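Local coordinates for carboxypeptidase 1 (PDB 5GIV), which probably removes amino acids one at a time from the C-terminus of peptides, with broad specificity, as a metal-dependent carboxypeptidase of the M32 family, at residues P150-G153 against D157-I160; P441-D446 against S453-W458; A28-D33 against E44-Q49; T356-V361 against G487-Y492; I362-L367 against G417-Y422. All blocks are in the same frame, centred on the assembly; numbering follows the deposited sequence.

Interaction 1. Residues P150-G153 against D157-I160; sequences PEFG and DYYI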
# COMPACT_ATOMS: atom_id res chain seq x y z
N PRO A 150 16.10 29.99 -19.14
CA PRO A 150 16.97 31.18 -19.14
C PRO A 150 16.34 32.41 -18.53
O PRO A 150 17.08 33.37 -18.24
CB PRO A 150 17.27 31.39 -20.63
CG PRO A 150 16.10 30.77 -21.32
CD PRO A 150 15.71 29.59 -20.50
N GLU A 151 15.03 32.44 -18.30
CA GLU A 151 14.45 33.58 -17.60
C GLU A 151 15.04 33.76 -16.21
O GLU A 151 14.85 34.83 -15.61
CB GLU A 151 12.93 33.46 -17.53
CG GLU A 151 12.45 32.12 -17.02
CD GLU A 151 12.36 31.13 -18.16
OE1 GLU A 151 11.27 30.55 -18.38
OE2 GLU A 151 13.38 30.95 -18.85
N PHE A 152 15.74 32.77 -15.67
CA PHE A 152 16.49 32.92 -14.42
C PHE A 152 17.96 33.03 -14.81
O PHE A 152 18.61 32.04 -15.14
CB PHE A 152 16.24 31.76 -13.47
CG PHE A 152 14.81 31.57 -13.11
CD1 PHE A 152 14.23 32.31 -12.09
CD2 PHE A 152 14.02 30.66 -13.81
CE1 PHE A 152 12.90 32.16 -11.76
CE2 PHE A 152 12.68 30.50 -13.48
CZ PHE A 152 12.12 31.25 -12.45
N GLY A 153 18.48 34.26 -14.79
CA GLY A 153 19.89 34.45 -15.11
C GLY A 153 20.80 33.60 -14.24
O GLY A 153 21.75 33.00 -14.73
N ASP A 157 18.63 30.82 -8.74
CA ASP A 157 17.31 31.44 -8.71
C ASP A 157 16.26 30.54 -9.34
O ASP A 157 15.08 30.59 -8.96
CB ASP A 157 17.35 32.79 -9.42
CG ASP A 157 17.97 33.87 -8.57
OD1 ASP A 157 17.91 33.75 -7.33
OD2 ASP A 157 18.53 34.83 -9.14
N TYR A 158 16.64 29.73 -10.33
CA TYR A 158 15.67 28.77 -10.86
C TYR A 158 15.22 27.80 -9.78
O TYR A 158 14.02 27.53 -9.64
CB TYR A 158 16.27 28.00 -12.04
CG TYR A 158 15.45 26.78 -12.42
CD1 TYR A 158 14.24 26.91 -13.08
CD2 TYR A 158 15.88 25.50 -12.09
CE1 TYR A 158 13.48 25.81 -13.43
CE2 TYR A 158 15.13 24.39 -12.44
CZ TYR A 158 13.93 24.56 -13.10
OH TYR A 158 13.16 23.46 -13.46
N TYR A 159 16.17 27.28 -8.98
CA TYR A 159 15.82 26.31 -7.95
C TYR A 159 15.12 26.97 -6.76
O TYR A 159 14.17 26.41 -6.21
CB TYR A 159 17.07 25.54 -7.50
CG TYR A 159 17.51 24.56 -8.56
CD1 TYR A 159 16.75 23.44 -8.85
CD2 TYR A 159 18.66 24.79 -9.30
CE1 TYR A 159 17.12 22.57 -9.84
CE2 TYR A 159 19.04 23.92 -10.29
CZ TYR A 159 18.27 22.81 -10.56
OH TYR A 159 18.64 21.93 -11.55
N ILE A 160 15.57 28.16 -6.36
CA ILE A 160 14.86 28.85 -5.29
C ILE A 160 13.40 29.08 -5.67
O ILE A 160 12.49 28.83 -4.87
CB ILE A 160 15.57 30.17 -4.93
CG1 ILE A 160 16.94 29.87 -4.32
CG2 ILE A 160 14.72 31.01 -3.96
CD1 ILE A 160 17.74 31.10 -3.99
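F152 lays one face of its ring against the start of a helix, and the CA of Y158 sits over that face. The Y158 CA atom is 3.9 Å from the centroid of the F152 ring, 21° off the ring normal, so its C-H points into the pi cloud somewhat toward the rim. This is the tight part of the contact, and the Y158 ring adds to it: CD1 of Y158 comes within 3.8 Å of F152 CD2, edge first. The two rings form an offset edge-to-face pair, centroids 5.9 Å apart and planes at 65°, with Y158 giving the edge and F152 the face. With CG anti to its carbonyl carbon (chi1 -58°), F152 swings its ring over the first turn of helix 155-163. It belongs to a helix-loop-helix connection, in which the loop after helix 128-147 turns back and lays an aromatic side chain on the helix that follows. Y158 itself is buried, stacked with F149 and packed on A146 of helix 128-147. The D157 side is looser. D157 O lies obliquely to the F152 ring, 3.7 Å from CD1, and the CB of D157 stands 4.1 Å from that same CD1, while its carboxylate turns to A169 N, which OD1 accepts from. The exposed loop side is loose too: E151 makes its salt bridge with R99, not with the helix.

Interaction 2. Residues P441-D446 against S453-W458; sequences PGLEAD and SRLHGW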
# COMPACT_ATOMS: atom_id res chain seq x y z
N PRO A 441 -8.61 36.06 19.71
CA PRO A 441 -7.95 36.34 20.99
C PRO A 441 -8.20 35.27 22.04
O PRO A 441 -9.34 35.04 22.46
CB PRO A 441 -8.56 37.68 21.41
CG PRO A 441 -9.86 37.76 20.67
CD PRO A 441 -9.62 37.07 19.36
N GLY A 442 -7.17 34.51 22.38
CA GLY A 442 -7.31 33.58 23.48
C GLY A 442 -7.15 32.15 23.01
O GLY A 442 -7.76 31.24 23.59
N LEU A 443 -6.36 31.95 21.96
CA LEU A 443 -6.16 30.60 21.44
C LEU A 443 -5.55 29.69 22.50
O LEU A 443 -5.99 28.55 22.67
CB LEU A 443 -5.28 30.64 20.20
CG LEU A 443 -5.97 31.08 18.91
CD1 LEU A 443 -4.96 31.05 17.77
CD2 LEU A 443 -7.17 30.19 18.64
N GLU A 444 -4.54 30.18 23.22
CA GLU A 444 -3.88 29.34 24.22
C GLU A 444 -4.88 28.77 25.22
O GLU A 444 -4.77 27.60 25.61
CB GLU A 444 -2.78 30.12 24.93
CG GLU A 444 -1.66 30.60 24.03
CD GLU A 444 -0.62 31.37 24.80
OE1 GLU A 444 -0.78 31.50 26.04
OE2 GLU A 444 0.36 31.85 24.18
N ALA A 445 -5.86 29.56 25.63
CA ALA A 445 -6.86 29.05 26.55
C ALA A 445 -7.65 27.90 25.92
O ALA A 445 -8.01 26.94 26.61
CB ALA A 445 -7.80 30.17 27.00
N ASP A 446 -7.91 27.99 24.61
CA ASP A 446 -8.55 26.88 23.92
C ASP A 446 -7.69 25.63 23.98
O ASP A 446 -8.21 24.52 24.19
CB ASP A 446 -8.80 27.25 22.45
CG ASP A 446 -9.75 28.43 22.30
OD1 ASP A 446 -10.36 28.86 23.30
OD2 ASP A 446 -9.89 28.92 21.16
N SER A 453 -10.06 24.08 17.33
CA SER A 453 -10.93 24.37 16.20
C SER A 453 -10.80 25.81 15.72
O SER A 453 -10.93 26.07 14.51
CB SER A 453 -12.37 24.04 16.58
OG SER A 453 -12.72 24.70 17.78
N ARG A 454 -10.53 26.76 16.62
CA ARG A 454 -10.38 28.14 16.19
C ARG A 454 -9.08 28.35 15.43
O ARG A 454 -9.05 29.06 14.41
CB ARG A 454 -10.46 29.08 17.39
CG ARG A 454 -11.78 29.02 18.12
CD ARG A 454 -12.09 30.34 18.81
NE ARG A 454 -11.11 30.69 19.82
CZ ARG A 454 -10.95 31.93 20.29
NH1 ARG A 454 -11.69 32.92 19.81
NH2 ARG A 454 -10.03 32.17 21.22
N LEU A 455 -7.99 27.76 15.90
CA LEU A 455 -6.73 27.86 15.17
C LEU A 455 -6.81 27.12 13.85
O LEU A 455 -6.50 27.67 12.79
CB LEU A 455 -5.58 27.34 16.04
CG LEU A 455 -4.23 27.16 15.34
CD1 LEU A 455 -3.69 28.49 14.81
CD2 LEU A 455 -3.23 26.50 16.29
N HIS A 456 -7.27 25.87 13.88
CA HIS A 456 -7.41 25.09 12.66
C HIS A 456 -8.41 25.73 11.70
O HIS A 456 -8.15 25.82 10.49
CB HIS A 456 -7.80 23.65 13.01
CG HIS A 456 -7.88 22.73 11.83
ND1 HIS A 456 -9.07 22.30 11.31
CD2 HIS A 456 -6.91 22.19 11.05
CE1 HIS A 456 -8.85 21.51 10.27
NE2 HIS A 456 -7.54 21.43 10.09
N GLY A 457 -9.55 26.19 12.22
CA GLY A 457 -10.52 26.85 11.37
C GLY A 457 -9.94 28.06 10.67
O GLY A 457 -10.12 28.24 9.46
N TRP A 458 -9.21 28.89 11.41
CA TRP A 458 -8.58 30.05 10.79
C TRP A 458 -7.61 29.63 9.69
O TRP A 458 -7.62 30.19 8.59
CB TRP A 458 -7.85 30.87 11.86
CG TRP A 458 -7.37 32.20 11.34
CD1 TRP A 458 -8.05 33.39 11.40
CD2 TRP A 458 -6.13 32.48 10.68
NE1 TRP A 458 -7.31 34.38 10.81
CE2 TRP A 458 -6.13 33.85 10.36
CE3 TRP A 458 -5.02 31.69 10.33
CZ2 TRP A 458 -5.06 34.47 9.71
CZ3 TRP A 458 -3.95 32.30 9.69
CH2 TRP A 458 -3.98 33.67 9.39
O HOH W 1 -11.93 35.28 22.29
O HOH W 2 -8.84 26.74 19.16
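Two consecutive helices, 443-448 and 453-464, make a helical hairpin here, and R454 on the second ties down the loop leading into the first helix and its opening turn. Its guanidinium grips D446 through a salt bridge: NE lies 2.5 Å from D446 OD2, on the syn lone pair and close to the guanidinium plane, although the carboxylate plane is turned 60° from it. NH2 adds a weak, bent bond to that oxygen and a nearly straight one (171°) to P441 O at 3.2 Å, which it meets from above the carbonyl plane. The bend at chi3 (-62°) turns the end of the arginine so that both acceptors lie at its edge. A lysine in its place would probably leave D446 OD2 and P441 O without the planar, two-nitrogen grip that now spans them. Beside the polar grip, L443 CD2 rests 3.7 Å from R454 CB, and the L443 and L455 side chains cross at about a right angle; L455 also packs against L301 and W302 of helix 292-306. G442, at the N-cap position, has backbone angles at which a CB would jam against the preceding carbonyl O. A water joins the two sides, donating to D446 OD2 and accepting from R454 N, at 3.1 Å from each.

Interaction 3. Residues A28-D33 against E44-Q49; sequences ALLGWD and EDRARQ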
# COMPACT_ATOMS: atom_id res chain seq x y z
N ALA A 28 2.20 7.99 -5.87
CA ALA A 28 2.42 8.16 -4.44
C ALA A 28 2.23 6.85 -3.69
O ALA A 28 2.97 6.55 -2.74
CB ALA A 28 1.48 9.24 -3.90
N LEU A 29 1.24 6.05 -4.10
CA LEU A 29 1.03 4.75 -3.47
C LEU A 29 2.23 3.85 -3.68
O LEU A 29 2.64 3.13 -2.76
CB LEU A 29 -0.24 4.09 -4.02
CG LEU A 29 -0.48 2.66 -3.55
CD1 LEU A 29 -0.58 2.61 -2.03
CD2 LEU A 29 -1.73 2.08 -4.20
N LEU A 30 2.79 3.85 -4.88
CA LEU A 30 3.97 3.03 -5.13
C LEU A 30 5.13 3.45 -4.23
O LEU A 30 5.87 2.61 -3.73
CB LEU A 30 4.37 3.13 -6.60
CG LEU A 30 3.51 2.35 -7.58
CD1 LEU A 30 3.77 2.87 -8.99
CD2 LEU A 30 3.79 0.85 -7.47
N GLY A 31 5.29 4.76 -4.03
CA GLY A 31 6.35 5.24 -3.15
C GLY A 31 6.04 5.04 -1.68
O GLY A 31 6.92 4.68 -0.89
N TRP A 32 4.79 5.26 -1.28
CA TRP A 32 4.42 5.05 0.11
C TRP A 32 4.63 3.59 0.51
O TRP A 32 5.21 3.31 1.56
CB TRP A 32 2.97 5.47 0.35
CG TRP A 32 2.45 5.06 1.71
CD1 TRP A 32 2.52 5.77 2.87
CD2 TRP A 32 1.78 3.84 2.03
NE1 TRP A 32 1.92 5.08 3.89
CE2 TRP A 32 1.46 3.88 3.40
CE3 TRP A 32 1.41 2.71 1.28
CZ2 TRP A 32 0.80 2.84 4.05
CZ3 TRP A 32 0.75 1.67 1.93
CH2 TRP A 32 0.45 1.75 3.30
N ASP A 33 4.17 2.66 -0.33
CA ASP A 33 4.36 1.25 -0.04
C ASP A 33 5.84 0.87 -0.06
O ASP A 33 6.28 0.04 0.74
CB ASP A 33 3.56 0.40 -1.04
CG ASP A 33 3.79 -1.09 -0.86
OD1 ASP A 33 3.20 -1.69 0.07
OD2 ASP A 33 4.56 -1.66 -1.67
N GLU A 44 13.86 -3.99 -7.00
CA GLU A 44 14.14 -3.73 -8.40
C GLU A 44 12.86 -3.64 -9.20
O GLU A 44 12.69 -2.74 -10.03
CB GLU A 44 15.04 -4.83 -8.98
CG GLU A 44 15.51 -4.53 -10.38
CD GLU A 44 16.34 -5.65 -10.98
OE1 GLU A 44 16.25 -5.85 -12.21
OE2 GLU A 44 17.07 -6.33 -10.22
N ASP A 45 11.94 -4.57 -8.97
CA ASP A 45 10.67 -4.58 -9.69
C ASP A 45 9.86 -3.34 -9.37
O ASP A 45 9.22 -2.75 -10.25
CB ASP A 45 9.92 -5.86 -9.36
CG ASP A 45 10.56 -7.10 -9.98
OD1 ASP A 45 11.48 -6.95 -10.82
OD2 ASP A 45 10.20 -8.23 -9.57
N ARG A 46 9.87 -2.91 -8.11
CA ARG A 46 9.11 -1.72 -7.76
C ARG A 46 9.66 -0.50 -8.49
O ARG A 46 8.89 0.36 -8.94
CB ARG A 46 9.13 -1.51 -6.24
CG ARG A 46 8.47 -0.22 -5.80
CD ARG A 46 7.00 -0.12 -6.24
NE ARG A 46 6.20 -1.28 -5.85
CZ ARG A 46 5.63 -1.44 -4.65
NH1 ARG A 46 5.77 -0.50 -3.72
NH2 ARG A 46 4.92 -2.53 -4.39
N ALA A 47 10.99 -0.40 -8.62
CA ALA A 47 11.59 0.74 -9.31
C ALA A 47 11.19 0.76 -10.78
O ALA A 47 10.94 1.83 -11.36
CB ALA A 47 13.11 0.70 -9.15
N ARG A 48 11.11 -0.40 -11.41
CA ARG A 48 10.68 -0.43 -12.80
C ARG A 48 9.21 -0.05 -12.91
O ARG A 48 8.81 0.65 -13.85
CB ARG A 48 10.95 -1.82 -13.40
CG ARG A 48 10.79 -1.92 -14.92
CD ARG A 48 11.09 -3.34 -15.38
NE ARG A 48 10.21 -4.29 -14.71
CZ ARG A 48 10.58 -5.08 -13.70
NH1 ARG A 48 11.82 -5.06 -13.26
NH2 ARG A 48 9.69 -5.88 -13.14
N GLN A 49 8.39 -0.53 -11.97
CA GLN A 49 6.99 -0.11 -11.92
C GLN A 49 6.87 1.41 -11.80
O GLN A 49 6.10 2.05 -12.52
CB GLN A 49 6.26 -0.79 -10.77
CG GLN A 49 6.10 -2.30 -10.91
CD GLN A 49 5.63 -2.95 -9.61
OE1 GLN A 49 5.58 -2.30 -8.56
NE2 GLN A 49 5.30 -4.23 -9.68
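R46 reaches across an antiparallel helix hairpin to D33, joining helix 8-36 to helix 43-62; the axes of the two segments run at 161°, nearly antiparallel, and approach to 10.5 Å. The arginine starts out with CG anti to the backbone N (chi1 175°), then bends at chi2 and again at chi3, which folds the guanidinium back over L30 and turns its end toward D33. D33, its own CG trans to the backbone N, brings its carboxylate to meet it. There NH1 and NH2 grip one carboxylate oxygen end-on. The bond from R46 NH1 to D33 OD2 is 2.6 Å and uses the anti lone pair, while R46 NH2 meets OD2 at 2.9 Å, on the anti side but out of the carboxylate plane. Both bonds lie in the guanidinium plane, which is turned 41° from the carboxylate. R46 NH1 also makes a weak bond to L30 O. L30 CD2 covers one face of the guanidinium, with R46 CD and NE each 3.6 Å away, so the buried charge has an apolar lid as well as a polar edge. The dimer partner lies close by: D33 OD1 pairs with R247 of the second subunit, and L30 packs on L29 of that subunit. Q49, extended beyond CG, bonds through NE2 to L241 O of the second subunit, and its OE1 is approached by R46 NE at 3.0 Å, almost head-on to the carbonyl.

Interaction 4. Residues T356-V361 against G487-Y492; sequences TYNLHV and GPYLKY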
# COMPACT_ATOMS: atom_id res chain seq x y z
N THR A 356 18.98 26.80 16.84
CA THR A 356 20.14 26.55 15.99
C THR A 356 19.78 25.94 14.64
O THR A 356 20.66 25.83 13.78
CB THR A 356 21.15 25.65 16.71
OG1 THR A 356 20.58 24.35 16.89
CG2 THR A 356 21.51 26.24 18.08
N TYR A 357 18.51 25.59 14.42
CA TYR A 357 18.15 24.85 13.21
C TYR A 357 18.60 25.58 11.95
O TYR A 357 19.20 24.98 11.05
CB TYR A 357 16.64 24.61 13.16
CG TYR A 357 16.22 23.82 11.93
CD1 TYR A 357 15.92 24.45 10.72
CD2 TYR A 357 16.15 22.43 11.97
CE1 TYR A 357 15.55 23.72 9.61
CE2 TYR A 357 15.78 21.70 10.86
CZ TYR A 357 15.48 22.35 9.68
OH TYR A 357 15.11 21.61 8.59
N ASN A 358 18.32 26.88 11.86
CA ASN A 358 18.55 27.58 10.61
C ASN A 358 20.02 27.62 10.23
O ASN A 358 20.34 27.73 9.04
CB ASN A 358 17.96 28.99 10.71
CG ASN A 358 16.46 28.95 10.96
OD1 ASN A 358 15.73 28.22 10.31
ND2 ASN A 358 16.00 29.73 11.93
N LEU A 359 20.93 27.48 11.19
CA LEU A 359 22.34 27.45 10.86
C LEU A 359 22.70 26.26 9.97
O LEU A 359 23.65 26.33 9.19
CB LEU A 359 23.17 27.44 12.15
CG LEU A 359 22.94 28.65 13.04
CD1 LEU A 359 23.55 28.45 14.40
CD2 LEU A 359 23.53 29.90 12.38
N HIS A 360 21.94 25.16 10.07
CA HIS A 360 22.18 24.03 9.18
C HIS A 360 21.72 24.35 7.75
O HIS A 360 22.40 23.98 6.78
CB HIS A 360 21.46 22.78 9.69
CG HIS A 360 21.93 22.31 11.04
ND1 HIS A 360 22.86 21.31 11.20
CD2 HIS A 360 21.56 22.69 12.28
CE1 HIS A 360 23.06 21.11 12.49
NE2 HIS A 360 22.29 21.93 13.17
N VAL A 361 20.56 24.99 7.61
CA VAL A 361 20.04 25.35 6.29
C VAL A 361 20.98 26.34 5.62
O VAL A 361 21.30 26.21 4.43
CB VAL A 361 18.61 25.90 6.41
CG1 VAL A 361 18.13 26.45 5.08
CG2 VAL A 361 17.67 24.82 6.91
N GLY A 487 9.94 39.14 11.43
CA GLY A 487 9.57 39.84 12.63
C GLY A 487 8.85 38.95 13.62
O GLY A 487 9.32 38.72 14.73
N PRO A 488 7.67 38.46 13.23
CA PRO A 488 6.90 37.62 14.17
C PRO A 488 7.68 36.42 14.65
O PRO A 488 7.57 36.02 15.82
CB PRO A 488 5.66 37.23 13.34
CG PRO A 488 5.56 38.29 12.28
CD PRO A 488 6.97 38.66 11.95
N TYR A 489 8.49 35.83 13.76
CA TYR A 489 9.32 34.69 14.12
C TYR A 489 10.34 35.04 15.19
O TYR A 489 10.45 34.34 16.20
CB TYR A 489 10.01 34.16 12.86
CG TYR A 489 10.91 32.95 13.05
CD1 TYR A 489 10.42 31.77 13.60
CD2 TYR A 489 12.22 32.96 12.59
CE1 TYR A 489 11.23 30.66 13.75
CE2 TYR A 489 13.04 31.86 12.72
CZ TYR A 489 12.54 30.70 13.30
OH TYR A 489 13.35 29.60 13.42
N LEU A 490 11.08 36.13 15.00
CA LEU A 490 12.10 36.49 15.98
C LEU A 490 11.48 36.94 17.29
O LEU A 490 12.01 36.66 18.37
CB LEU A 490 13.02 37.58 15.42
CG LEU A 490 13.82 37.16 14.19
CD1 LEU A 490 14.70 38.30 13.70
CD2 LEU A 490 14.65 35.89 14.46
N LYS A 491 10.33 37.61 17.22
CA LYS A 491 9.65 38.00 18.45
C LYS A 491 9.22 36.78 19.25
O LYS A 491 9.37 36.74 20.48
CB LYS A 491 8.44 38.87 18.14
CG LYS A 491 7.71 39.29 19.39
CD LYS A 491 6.45 40.10 19.12
CE LYS A 491 5.72 40.34 20.44
NZ LYS A 491 4.34 40.90 20.28
N TYR A 492 8.70 35.76 18.56
CA TYR A 492 8.23 34.55 19.23
C TYR A 492 9.37 33.83 19.94
O TYR A 492 9.23 33.43 21.10
CB TYR A 492 7.54 33.63 18.21
CG TYR A 492 7.65 32.15 18.55
CD1 TYR A 492 6.97 31.62 19.63
CD2 TYR A 492 8.40 31.29 17.75
CE1 TYR A 492 7.05 30.29 19.94
CE2 TYR A 492 8.49 29.94 18.05
CZ TYR A 492 7.82 29.45 19.15
OH TYR A 492 7.90 28.11 19.48
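N358 ND2 meets the Y489 hydroxyl between helix 357-372 and helix 487-501, a single polar bridge within the largely helical M32 carboxypeptidase fold, with the zinc ion about 12 Å from the N358 side chain. The CA atoms of N358 and Y489 are 12.2 Å apart, a gap spanned by the long Y489 side chain and the shorter one of N358, coming from opposite directions. One hydrogen bond spans the segments: N358 ND2 donates to Y489 OH at 3.0 Å with an N-H...O angle of 155°, and the hydroxyl lies near the amide plane. A chi1 of -180° points the Y489 ring away from its own backbone N and carries the hydroxyl to N358. At its other end the amide is held as well, since N358 OD1 accepts from T423 OG1 and N426 ND2 of helix 420-439, which fixes which way round it sits. Putting a leucine at N358 would probably leave Y489 OH without its donor and T423 and N426 without an acceptor. Among the packing contacts, L179 of helix 169-193 lies against both side chains. ND2 also stands at the edge of the Y489 ring, in its plane, while the amide plane is turned 66° from it, and Y489 CE2 approaches N358 ND2 to 3.7 Å.

Interaction 5. Residues I362-L367 against G417-Y422; sequences ITRFEL and GSFQGY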
# COMPACT_ATOMS: atom_id res chain seq x y z
N ILE A 362 21.41 27.36 6.36
CA ILE A 362 22.33 28.35 5.82
C ILE A 362 23.61 27.68 5.34
O ILE A 362 24.12 27.98 4.26
CB ILE A 362 22.64 29.44 6.86
CG1 ILE A 362 21.36 30.20 7.22
CG2 ILE A 362 23.75 30.37 6.35
CD1 ILE A 362 21.53 31.19 8.35
N THR A 363 24.16 26.78 6.16
CA THR A 363 25.35 26.05 5.74
C THR A 363 25.16 25.42 4.36
O THR A 363 25.96 25.63 3.45
CB THR A 363 25.69 24.99 6.77
OG1 THR A 363 25.95 25.62 8.03
CG2 THR A 363 26.92 24.18 6.34
N ARG A 364 24.08 24.64 4.20
CA ARG A 364 23.85 23.93 2.95
C ARG A 364 23.62 24.89 1.79
O ARG A 364 24.18 24.71 0.70
CB ARG A 364 22.66 22.99 3.11
CG ARG A 364 22.93 21.82 4.03
CD ARG A 364 21.67 21.38 4.77
NE ARG A 364 21.91 20.14 5.50
CZ ARG A 364 22.61 20.05 6.63
NH1 ARG A 364 23.17 21.14 7.16
NH2 ARG A 364 22.78 18.87 7.22
N PHE A 365 22.80 25.93 2.01
CA PHE A 365 22.50 26.87 0.94
C PHE A 365 23.78 27.52 0.41
O PHE A 365 23.97 27.63 -0.81
CB PHE A 365 21.52 27.92 1.46
CG PHE A 365 21.13 28.96 0.45
CD1 PHE A 365 20.12 28.72 -0.46
CD2 PHE A 365 21.75 30.20 0.43
CE1 PHE A 365 19.75 29.69 -1.37
CE2 PHE A 365 21.38 31.18 -0.48
CZ PHE A 365 20.38 30.92 -1.38
N GLU A 366 24.66 27.96 1.32
CA GLU A 366 25.87 28.65 0.88
C GLU A 366 26.82 27.71 0.14
O GLU A 366 27.51 28.14 -0.79
CB GLU A 366 26.55 29.30 2.09
CG GLU A 366 25.80 30.54 2.59
CD GLU A 366 26.42 31.18 3.82
OE1 GLU A 366 27.38 30.61 4.39
OE2 GLU A 366 25.91 32.25 4.24
N LEU A 367 26.84 26.42 0.51
CA LEU A 367 27.62 25.45 -0.25
C LEU A 367 27.02 25.24 -1.63
O LEU A 367 27.75 25.05 -2.61
CB LEU A 367 27.72 24.13 0.51
CG LEU A 367 28.51 24.14 1.83
CD1 LEU A 367 28.22 22.89 2.66
CD2 LEU A 367 30.01 24.25 1.56
N GLY A 417 19.02 25.01 -4.03
CA GLY A 417 17.67 25.31 -3.59
C GLY A 417 16.98 24.19 -2.83
O GLY A 417 15.76 24.19 -2.75
N SER A 418 17.75 23.28 -2.24
CA SER A 418 17.18 22.09 -1.60
C SER A 418 16.68 22.33 -0.19
O SER A 418 15.88 21.54 0.30
CB SER A 418 18.23 20.97 -1.53
OG SER A 418 18.88 20.81 -2.77
N PHE A 419 17.13 23.40 0.47
CA PHE A 419 16.94 23.53 1.91
C PHE A 419 16.30 24.83 2.38
O PHE A 419 15.80 24.85 3.51
CB PHE A 419 18.29 23.37 2.64
CG PHE A 419 18.87 21.98 2.55
CD1 PHE A 419 18.47 20.99 3.44
CD2 PHE A 419 19.81 21.66 1.58
CE1 PHE A 419 18.99 19.71 3.36
CE2 PHE A 419 20.35 20.38 1.51
CZ PHE A 419 19.93 19.40 2.40
N GLN A 420 16.33 25.92 1.60
CA GLN A 420 15.85 27.18 2.17
C GLN A 420 14.36 27.11 2.52
O GLN A 420 13.91 27.85 3.40
CB GLN A 420 16.15 28.37 1.25
CG GLN A 420 15.32 28.45 0.01
CD GLN A 420 15.77 27.45 -1.00
OE1 GLN A 420 16.90 26.96 -0.94
NE2 GLN A 420 14.88 27.13 -1.93
N GLY A 421 13.60 26.23 1.86
CA GLY A 421 12.20 26.07 2.23
C GLY A 421 12.00 25.71 3.69
O GLY A 421 11.01 26.12 4.30
N TYR A 422 12.92 24.93 4.28
CA TYR A 422 12.79 24.59 5.69
C TYR A 422 12.84 25.85 6.56
O TYR A 422 12.07 25.98 7.51
CB TYR A 422 13.89 23.62 6.11
CG TYR A 422 13.88 22.30 5.37
CD1 TYR A 422 12.86 21.38 5.56
CD2 TYR A 422 14.92 21.96 4.51
CE1 TYR A 422 12.84 20.18 4.90
CE2 TYR A 422 14.91 20.76 3.84
CZ TYR A 422 13.87 19.86 4.04
OH TYR A 422 13.86 18.65 3.37
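R364 leaves its helix with CG anti to the carbonyl carbon (chi1 -69°), and a bend at chi2 carries its CD over the middle of the F419 ring, which F419 turns to meet it with CG likewise anti to its carbonyl carbon. R364 CD lies 3.3 Å from the ring centroid and only 6° off the normal, an almost perfectly centred CH-pi contact. CB adds to the cover, 3.5 Å from F419 CD2, and the methylene chain of the arginine crosses the face obliquely. The guanidinium is not flat on the ring: its plane stands 77° from the ring, its CZ is 5.3 Å from the centroid, and any cation-pi attraction is weak at best. Its charge goes instead to D407, in a salt bridge from NH2, while NH1 bonds to Y389 OH and H360 O. Thus the aliphatic part serves the aromatic ring and the polar end faces other partners.

A second, lighter contact joins F365 and Q420, where Q420 OE1 lies at the edge of the F365 ring, 3.7 Å from CD1. Q420 is bent at chi2, and its NE2 bonds to G417 O at 3.2 Å while OE1 faces the F365 edge.

All four touching residues are buried, and the F419 side chain is about 11 Å from the zinc ion. The contact sets helix 357-372 against the loop that leads into helix 420-439, with helix 381-393 packing on R364 through W385, and helix 169-193 meeting F365 through V172 and F176, and Q420 through F176.

From the N terminus, interaction 3 comes first, closing the short turn between helices 8-36 and 43-62 beside the second subunit. Interaction 1 follows in series, closing the loop between helices 128-147 and 155-163. Interaction 4 then opens the largest loop, from 356-361 to 487-492, and both interaction 5 and interaction 2 nest inside it, one after the other; none cross. Interactions 4 and 5 share helix 357-372 and touch, V361 CG1 lying 3.2 Å from F419 O. Interaction 1 also meets interaction 5, where I160 CD1 packs 3.6 Å from F365 CE1. Interaction 2 stands apart, on the opposite side of the chain's centre from interaction 5.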